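PDB 3D3Y: peptidase M16 C-terminal domain-containing protein from Enterococcus faecalis, which is of unknown function but is related to the M16 metallopeptidases and probably binds a metal ion. Local coordinates for residues R43-L46 against S47-E51; A212-V215 against P216-K219; S288-F291 against M292-E296. All blocks are in the same frame, centred on the assembly; numbering follows the deposited sequence.

Interaction 1. Residues R43-L46 against S47-E51; sequences RTLL and SSLME
The selenium of selenomethionine Met50 lies 3.7 Å from CG of Leu46, one helical turn back, and CG of Met50 touches CD1 of the same leucine. The two side chains cross at an angle. Met50 is straight as far as CG and SE and then bends at its last torsion (chi3 57°), while Leu46 has CG anti to its backbone N, beside the carbonyl carbon (chi1 -174°), which brings CG and CD1 to Met50. A long, unbranched, flexible chain suits this place because it can follow the branched end of a leucine. Leu45 meets Leu49 more loosely, through CG and CD1.

Beneath these apolar pairs run the i to i+4 bonds of an alpha helix, the helix 40-52 packed on the six-stranded mixed sheet. Met50 N reaches Leu46 O at 2.9 Å, and Leu49 N reaches Leu45 O at 3.0 Å; Ser47 N likewise donates to Arg43 O. Ser47 adds a side-chain bond: its OG, placed between its own N and carbonyl carbon (chi1 76°), donates to Thr44 O at 2.7 Å. A small hydroxyl that folds back on the helix suits a buried site, since it needs no polar partner from the sheet.

Farther out, Phe88 of strand 85-95 receives Leu46, Ser47 and Met50, while Leu188 of helix 185-198 packs on Leu45, Leu46 and Leu49. The buried guanidinium of Arg43 is held by a salt bridge to Asp199 and by hydrogen bonds to Tyr191 and His86.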
loop_
_atom_site.group_PDB
_atom_site.type_symbol
_atom_site.label_atom_id
_atom_site.label_comp_id
_atom_site.label_asym_id
_atom_site.label_seq_id
_atom_site.Cartn_x
_atom_site.Cartn_y
_atom_site.Cartn_z
ATOM N N ARG A 43 10.778 -0.465 10.551
ATOM C CA ARG A 43 10.155 -1.589 9.838
ATOM C C ARG A 43 10.678 -1.696 8.414
ATOM O O ARG A 43 10.981 -2.792 7.926
ATOM C CB ARG A 43 8.629 -1.450 9.853
ATOM C CG ARG A 43 8.073 -1.673 11.245
ATOM C CD ARG A 43 6.615 -1.248 11.408
ATOM N NE ARG A 43 5.617 -2.146 10.781
ATOM C CZ ARG A 43 5.187 -3.297 11.300
ATOM N NH1 ARG A 43 5.733 -3.784 12.416
ATOM N NH2 ARG A 43 4.234 -4.001 10.670
ATOM N N THR A 44 10.737 -0.581 7.714
ATOM C CA THR A 44 11.276 -0.588 6.334
ATOM C C THR A 44 12.687 -1.160 6.237
ATOM O O THR A 44 12.961 -2.016 5.367
ATOM C CB THR A 44 11.214 0.822 5.707
ATOM O OG1 THR A 44 9.873 1.278 5.792
ATOM C CG2 THR A 44 11.678 0.859 4.233
ATOM N N LEU A 45 13.591 -0.671 7.077
ATOM C CA LEU A 45 14.974 -1.167 7.048
ATOM C C LEU A 45 15.060 -2.632 7.492
ATOM O O LEU A 45 15.814 -3.436 6.919
ATOM C CB LEU A 45 15.897 -0.304 7.935
ATOM C CG LEU A 45 17.388 -0.702 8.033
ATOM C CD1 LEU A 45 18.030 -0.798 6.588
ATOM C CD2 LEU A 45 18.123 0.357 8.858
ATOM N N LEU A 46 14.298 -2.975 8.523
ATOM C CA LEU A 46 14.233 -4.353 8.984
ATOM C C LEU A 46 13.830 -5.319 7.852
ATOM O O LEU A 46 14.348 -6.428 7.754
ATOM C CB LEU A 46 13.248 -4.467 10.143
ATOM C CG LEU A 46 13.214 -5.853 10.786
ATOM C CD1 LEU A 46 14.591 -6.269 11.410
ATOM C CD2 LEU A 46 12.115 -5.867 11.850
ATOM N N SER A 47 12.874 -4.919 7.024
ATOM C CA SER A 47 12.458 -5.789 5.935
ATOM C C SER A 47 13.650 -6.083 5.009
ATOM O O SER A 47 13.776 -7.210 4.495
ATOM C CB SER A 47 11.258 -5.194 5.171
ATOM O OG SER A 47 11.645 -4.133 4.313
ATOM N N SER A 48 14.538 -5.103 4.794
ATOM C CA SER A 48 15.734 -5.377 3.992
ATOM C C SER A 48 16.723 -6.280 4.733
ATOM O O SER A 48 17.319 -7.153 4.139
ATOM C CB SER A 48 16.466 -4.100 3.619
ATOM O OG SER A 48 15.774 -3.457 2.574
ATOM N N LEU A 49 16.850 -6.090 6.039
ATOM C CA LEU A 49 17.823 -6.850 6.812
ATOM C C LEU A 49 17.427 -8.310 6.864
ATOM O O LEU A 49 18.296 -9.197 6.665
ATOM C CB LEU A 49 17.983 -6.276 8.223
ATOM C CG LEU A 49 18.578 -4.864 8.345
ATOM C CD1 LEU A 49 18.381 -4.268 9.743
ATOM C CD2 LEU A 49 20.092 -4.839 8.003
HETATM N N MSE A 50 16.138 -8.573 7.094
HETATM C CA MSE A 50 15.700 -9.954 7.291
HETATM C C MSE A 50 15.636 -10.739 5.983
HETATM O O MSE A 50 15.661 -11.973 5.989
HETATM C CB MSE A 50 14.371 -9.987 8.033
HETATM C CG MSE A 50 14.548 -9.441 9.465
HETATM SE SE MSE A 50 12.844 -9.494 10.377
HETATM C CE MSE A 50 12.425 -11.394 10.204
ATOM N N GLU A 51 15.591 -10.021 4.861
ATOM C CA GLU A 51 15.517 -10.633 3.532
ATOM C C GLU A 51 16.893 -11.030 2.979
ATOM O O GLU A 51 17.016 -12.045 2.283
ATOM C CB GLU A 51 14.865 -9.620 2.574
ATOM C CG GLU A 51 14.692 -10.081 1.160
ATOM C CD GLU A 51 14.132 -8.957 0.279
ATOM O OE1 GLU A 51 14.857 -7.970 0.054
ATOM O OE2 GLU A 51 12.966 -9.046 -0.148
#

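Interaction 2. Residues A212-V215 against P216-K219; sequences AELV and PLFK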
loop_
_atom_site.group_PDB
_atom_site.type_symbol
_atom_site.label_atom_id
_atom_site.label_comp_id
_atom_site.label_asym_id
_atom_site.label_seq_id
_atom_site.Cartn_x
_atom_site.Cartn_y
_atom_site.Cartn_z
ATOM N N ALA A 212 -5.064 -29.819 7.862
ATOM C CA ALA A 212 -4.491 -30.859 8.709
ATOM C C ALA A 212 -2.960 -30.980 8.630
ATOM O O ALA A 212 -2.306 -31.115 9.664
ATOM C CB ALA A 212 -5.162 -32.207 8.445
ATOM N N GLU A 213 -2.386 -30.936 7.429
ATOM C CA GLU A 213 -0.922 -30.944 7.321
ATOM C C GLU A 213 -0.288 -29.671 7.882
ATOM O O GLU A 213 0.718 -29.744 8.594
ATOM C CB GLU A 213 -0.433 -31.166 5.885
ATOM C CG GLU A 213 1.119 -31.223 5.805
ATOM C CD GLU A 213 1.672 -31.512 4.419
ATOM O OE1 GLU A 213 2.878 -31.881 4.334
ATOM O OE2 GLU A 213 0.914 -31.369 3.420
ATOM N N LEU A 214 -0.880 -28.514 7.576
ATOM C CA LEU A 214 -0.244 -27.219 7.868
ATOM C C LEU A 214 -0.227 -26.821 9.345
ATOM O O LEU A 214 0.720 -26.193 9.816
ATOM C CB LEU A 214 -0.896 -26.104 7.041
ATOM C CG LEU A 214 -0.439 -26.051 5.574
ATOM C CD1 LEU A 214 -1.425 -25.275 4.714
ATOM C CD2 LEU A 214 0.971 -25.437 5.473
ATOM N N VAL A 215 -1.276 -27.166 10.082
ATOM C CA VAL A 215 -1.355 -26.706 11.454
ATOM C C VAL A 215 -0.148 -27.191 12.265
ATOM O O VAL A 215 0.499 -26.380 12.909
ATOM C CB VAL A 215 -2.736 -27.023 12.116
ATOM C CG1 VAL A 215 -2.723 -26.672 13.580
ATOM C CG2 VAL A 215 -3.806 -26.201 11.424
ATOM N N PRO A 216 0.169 -28.503 12.223
ATOM C CA PRO A 216 1.374 -28.971 12.933
ATOM C C PRO A 216 2.647 -28.239 12.494
ATOM O O PRO A 216 3.437 -27.826 13.352
ATOM C CB PRO A 216 1.462 -30.450 12.556
ATOM C CG PRO A 216 0.081 -30.833 12.160
ATOM C CD PRO A 216 -0.559 -29.612 11.578
ATOM N N LEU A 217 2.834 -28.039 11.187
ATOM C CA LEU A 217 4.031 -27.324 10.715
ATOM C C LEU A 217 4.133 -25.944 11.360
ATOM O O LEU A 217 5.161 -25.605 11.957
ATOM C CB LEU A 217 4.081 -27.215 9.176
ATOM C CG LEU A 217 4.012 -28.554 8.432
ATOM C CD1 LEU A 217 4.088 -28.330 6.927
ATOM C CD2 LEU A 217 5.094 -29.513 8.916
ATOM N N PHE A 218 3.056 -25.166 11.263
ATOM C CA PHE A 218 3.102 -23.791 11.738
ATOM C C PHE A 218 3.174 -23.665 13.252
ATOM O O PHE A 218 3.699 -22.680 13.780
ATOM C CB PHE A 218 1.990 -22.939 11.106
ATOM C CG PHE A 218 2.373 -22.401 9.775
ATOM C CD1 PHE A 218 1.882 -22.977 8.613
ATOM C CD2 PHE A 218 3.283 -21.351 9.676
ATOM C CE1 PHE A 218 2.284 -22.476 7.352
ATOM C CE2 PHE A 218 3.690 -20.858 8.439
ATOM C CZ PHE A 218 3.189 -21.411 7.281
ATOM N N LYS A 219 2.695 -24.684 13.948
ATOM C CA LYS A 219 2.801 -24.696 15.394
ATOM C C LYS A 219 4.264 -24.716 15.846
ATOM O O LYS A 219 4.539 -24.371 16.987
ATOM C CB LYS A 219 1.999 -25.858 16.007
ATOM C CG LYS A 219 0.456 -25.694 15.906
ATOM C CD LYS A 219 -0.167 -24.940 17.083
ATOM C CE LYS A 219 0.005 -25.706 18.380
ATOM N NZ LYS A 219 -1.080 -25.432 19.398
#
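Pro216 sits inside helix 211-219 and packs against the preceding turn, the contact being that of a proline-kinked alpha helix. Lacking an N-H, Pro216 cannot bond back to Ala212, and its ring takes the place of the missing hydrogen: CD lies 3.0 Å from Ala212 O. The same CD presses on CB of Val215 at 3.4 Å, closer than carbons usually approach, a crowding set by the proline ring following directly on Val215.

Among backbone hydrogen bonds, the i to i+4 pattern resumes at Phe218. Phe218 N donates to Leu214 O at 2.9 Å in a nearly straight bond (171°), and Lys219 N donates to Val215 O at 3.0 Å in a more bent one.

The apolar contacts gather on the side of the helix that faces the protein. Leu214 and Phe218 lie side by side and point the same way, with methyl CD2 of the leucine 3.7 Å from ring carbon CE1. Both suit a buried face: they reach Val205 of strand 200-207, Leu214 also meets Val16, and Phe218 meets Leu14, the last two on strand 12-18. Leu217, a turn after Glu213, packs with Phe218 against helix 105-118 at Val110.

On the more exposed side, Val215 and Lys219 run alongside each other. The lysine suits this place because its first methylenes can lie beside the valine while its chain, bent at chi2 and chi3 (-89° and -64°), takes the amine away from the contact. Its CG lies 4.1 Å from CG1 of Val215.

Interaction 3. Residues S288-F291 against M292-E296; sequences SKLF and MNVRE
Met292, a selenomethionine, opens the second turn of the short helix 289-295, whose start is capped by Ser288: the serine OG is the N-cap acceptor for Phe291 N, and its carbonyl O takes Met292 N at 2.9 Å. Asn293 grips Lys289 O twice. Its backbone N comes from out of the carbonyl plane, whereas ND2 lies in that plane on a lone pair, 3.0 Å from the oxygen, with the side-chain amide almost coplanar with its acceptor. A short amide suits this place, as it can turn back to its own helix.

Val294 N donates to Leu290 O, and its CG2 packs beside CD2 of Leu290. Here the helix widens into a pi-type turn, for Arg295 N also donates to Leu290 O, five residues back, at 3.2 Å. Arg295 then runs out extended over one face of the Phe291 ring. Its CD makes a CH-pi contact 3.6 Å from the ring centroid, and its guanidinium lies over the rim with the two planes 22° apart, a pairing for which a long chain with a flat end is well made.

Glu296 leaves helical geometry but closes the widened turn, its N donating to Phe291 O in an almost straight bond (177°). The glutamate chain, bent at chi2 (-82°), lies alongside the same ring, where OE2 comes 3.3 Å from CE2 of Phe291.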
loop_
_atom_site.group_PDB
_atom_site.type_symbol
_atom_site.label_atom_id
_atom_site.label_comp_id
_atom_site.label_asym_id
_atom_site.label_seq_id
_atom_site.Cartn_x
_atom_site.Cartn_y
_atom_site.Cartn_z
ATOM N N SER A 288 -11.413 11.698 -18.681
ATOM C CA SER A 288 -11.895 12.435 -17.520
ATOM C C SER A 288 -12.039 13.918 -17.804
ATOM O O SER A 288 -11.417 14.433 -18.735
ATOM C CB SER A 288 -10.956 12.256 -16.331
ATOM O OG SER A 288 -9.729 12.938 -16.548
ATOM N N LYS A 289 -12.811 14.622 -16.973
ATOM C CA LYS A 289 -12.947 16.072 -17.176
ATOM C C LYS A 289 -11.644 16.855 -17.091
ATOM O O LYS A 289 -11.427 17.793 -17.876
ATOM C CB LYS A 289 -14.027 16.669 -16.245
ATOM C CG LYS A 289 -15.416 16.104 -16.569
ATOM C CD LYS A 289 -16.536 16.807 -15.810
ATOM C CE LYS A 289 -17.905 16.218 -16.223
ATOM N NZ LYS A 289 -18.295 16.678 -17.572
ATOM N N LEU A 290 -10.761 16.492 -16.163
ATOM C CA LEU A 290 -9.494 17.218 -16.040
ATOM C C LEU A 290 -8.559 16.905 -17.197
ATOM O O LEU A 290 -7.893 17.815 -17.730
ATOM C CB LEU A 290 -8.825 16.941 -14.688
ATOM C CG LEU A 290 -9.604 17.304 -13.404
ATOM C CD1 LEU A 290 -8.743 17.009 -12.205
ATOM C CD2 LEU A 290 -10.043 18.789 -13.398
ATOM N N PHE A 291 -8.503 15.628 -17.612
ATOM C CA PHE A 291 -7.678 15.304 -18.800
ATOM C C PHE A 291 -8.174 16.087 -20.000
ATOM O O PHE A 291 -7.399 16.769 -20.682
ATOM C CB PHE A 291 -7.654 13.795 -19.109
ATOM C CG PHE A 291 -6.547 13.381 -20.071
ATOM C CD1 PHE A 291 -5.380 12.747 -19.604
ATOM C CD2 PHE A 291 -6.669 13.633 -21.447
ATOM C CE1 PHE A 291 -4.352 12.354 -20.526
ATOM C CE2 PHE A 291 -5.646 13.257 -22.367
ATOM C CZ PHE A 291 -4.502 12.617 -21.906
HETATM N N MSE A 292 -9.477 15.999 -20.247
HETATM C CA MSE A 292 -10.073 16.610 -21.429
HETATM C C MSE A 292 -10.117 18.138 -21.443
HETATM O O MSE A 292 -10.118 18.739 -22.503
HETATM C CB MSE A 292 -11.484 16.038 -21.681
HETATM C CG MSE A 292 -11.498 14.522 -21.949
HETATM SE SE MSE A 292 -10.387 14.109 -23.543
HETATM C CE MSE A 292 -11.251 15.246 -24.853
ATOM N N ASN A 293 -10.156 18.773 -20.285
ATOM C CA ASN A 293 -10.361 20.223 -20.235
ATOM C C ASN A 293 -9.166 21.023 -19.747
ATOM O O ASN A 293 -8.961 22.151 -20.196
ATOM C CB ASN A 293 -11.591 20.545 -19.380
ATOM C CG ASN A 293 -12.868 20.154 -20.071
ATOM O OD1 ASN A 293 -13.338 20.875 -20.935
ATOM N ND2 ASN A 293 -13.397 18.988 -19.743
ATOM N N VAL A 294 -8.386 20.469 -18.829
ATOM C CA VAL A 294 -7.198 21.199 -18.355
ATOM C C VAL A 294 -5.977 20.798 -19.198
ATOM O O VAL A 294 -5.236 21.651 -19.653
ATOM C CB VAL A 294 -6.892 20.982 -16.865
ATOM C CG1 VAL A 294 -5.798 21.979 -16.409
ATOM C CG2 VAL A 294 -8.151 21.113 -16.010
ATOM N N ARG A 295 -5.780 19.509 -19.417
ATOM C CA ARG A 295 -4.670 19.066 -20.255
ATOM C C ARG A 295 -4.927 19.301 -21.752
ATOM O O ARG A 295 -4.178 20.019 -22.415
ATOM C CB ARG A 295 -4.393 17.586 -19.991
ATOM C CG ARG A 295 -3.239 17.037 -20.811
ATOM C CD ARG A 295 -3.085 15.564 -20.530
ATOM N NE ARG A 295 -1.976 15.002 -21.299
ATOM C CZ ARG A 295 -1.181 14.023 -20.863
ATOM N NH1 ARG A 295 -1.356 13.483 -19.648
ATOM N NH2 ARG A 295 -0.202 13.597 -21.640
ATOM N N GLU A 296 -5.967 18.666 -22.289
ATOM C CA GLU A 296 -6.409 18.955 -23.644
ATOM C C GLU A 296 -7.200 20.264 -23.573
ATOM O O GLU A 296 -7.482 20.783 -22.480
ATOM C CB GLU A 296 -7.298 17.833 -24.189
ATOM C CG GLU A 296 -6.692 16.422 -24.038
ATOM C CD GLU A 296 -5.684 16.073 -25.141
ATOM O OE1 GLU A 296 -5.676 16.750 -26.176
ATOM O OE2 GLU A 296 -4.911 15.102 -24.989
#

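In the fold
Interactions 1, 2 and 3 follow one another along the chain, each within one helix. The first two belong to the part of the fold built on the six-stranded mixed sheet: helix 40-52 packs on its strands 74-82 and 85-95, and helix 211-219 on strands 12-18 and 200-207. Their centres are about 27 Å apart. Interaction 3 lies across the chain's centre from both, about 41 Å from interaction 1 and about 55 Å from interaction 2 between centres, on helix 289-295, which packs against helices 272-284 and 326-341. None touches another; each is local to its own helix. Two sheet-and-helix parts in one chain are consistent with the architecture of M16 peptidase relatives.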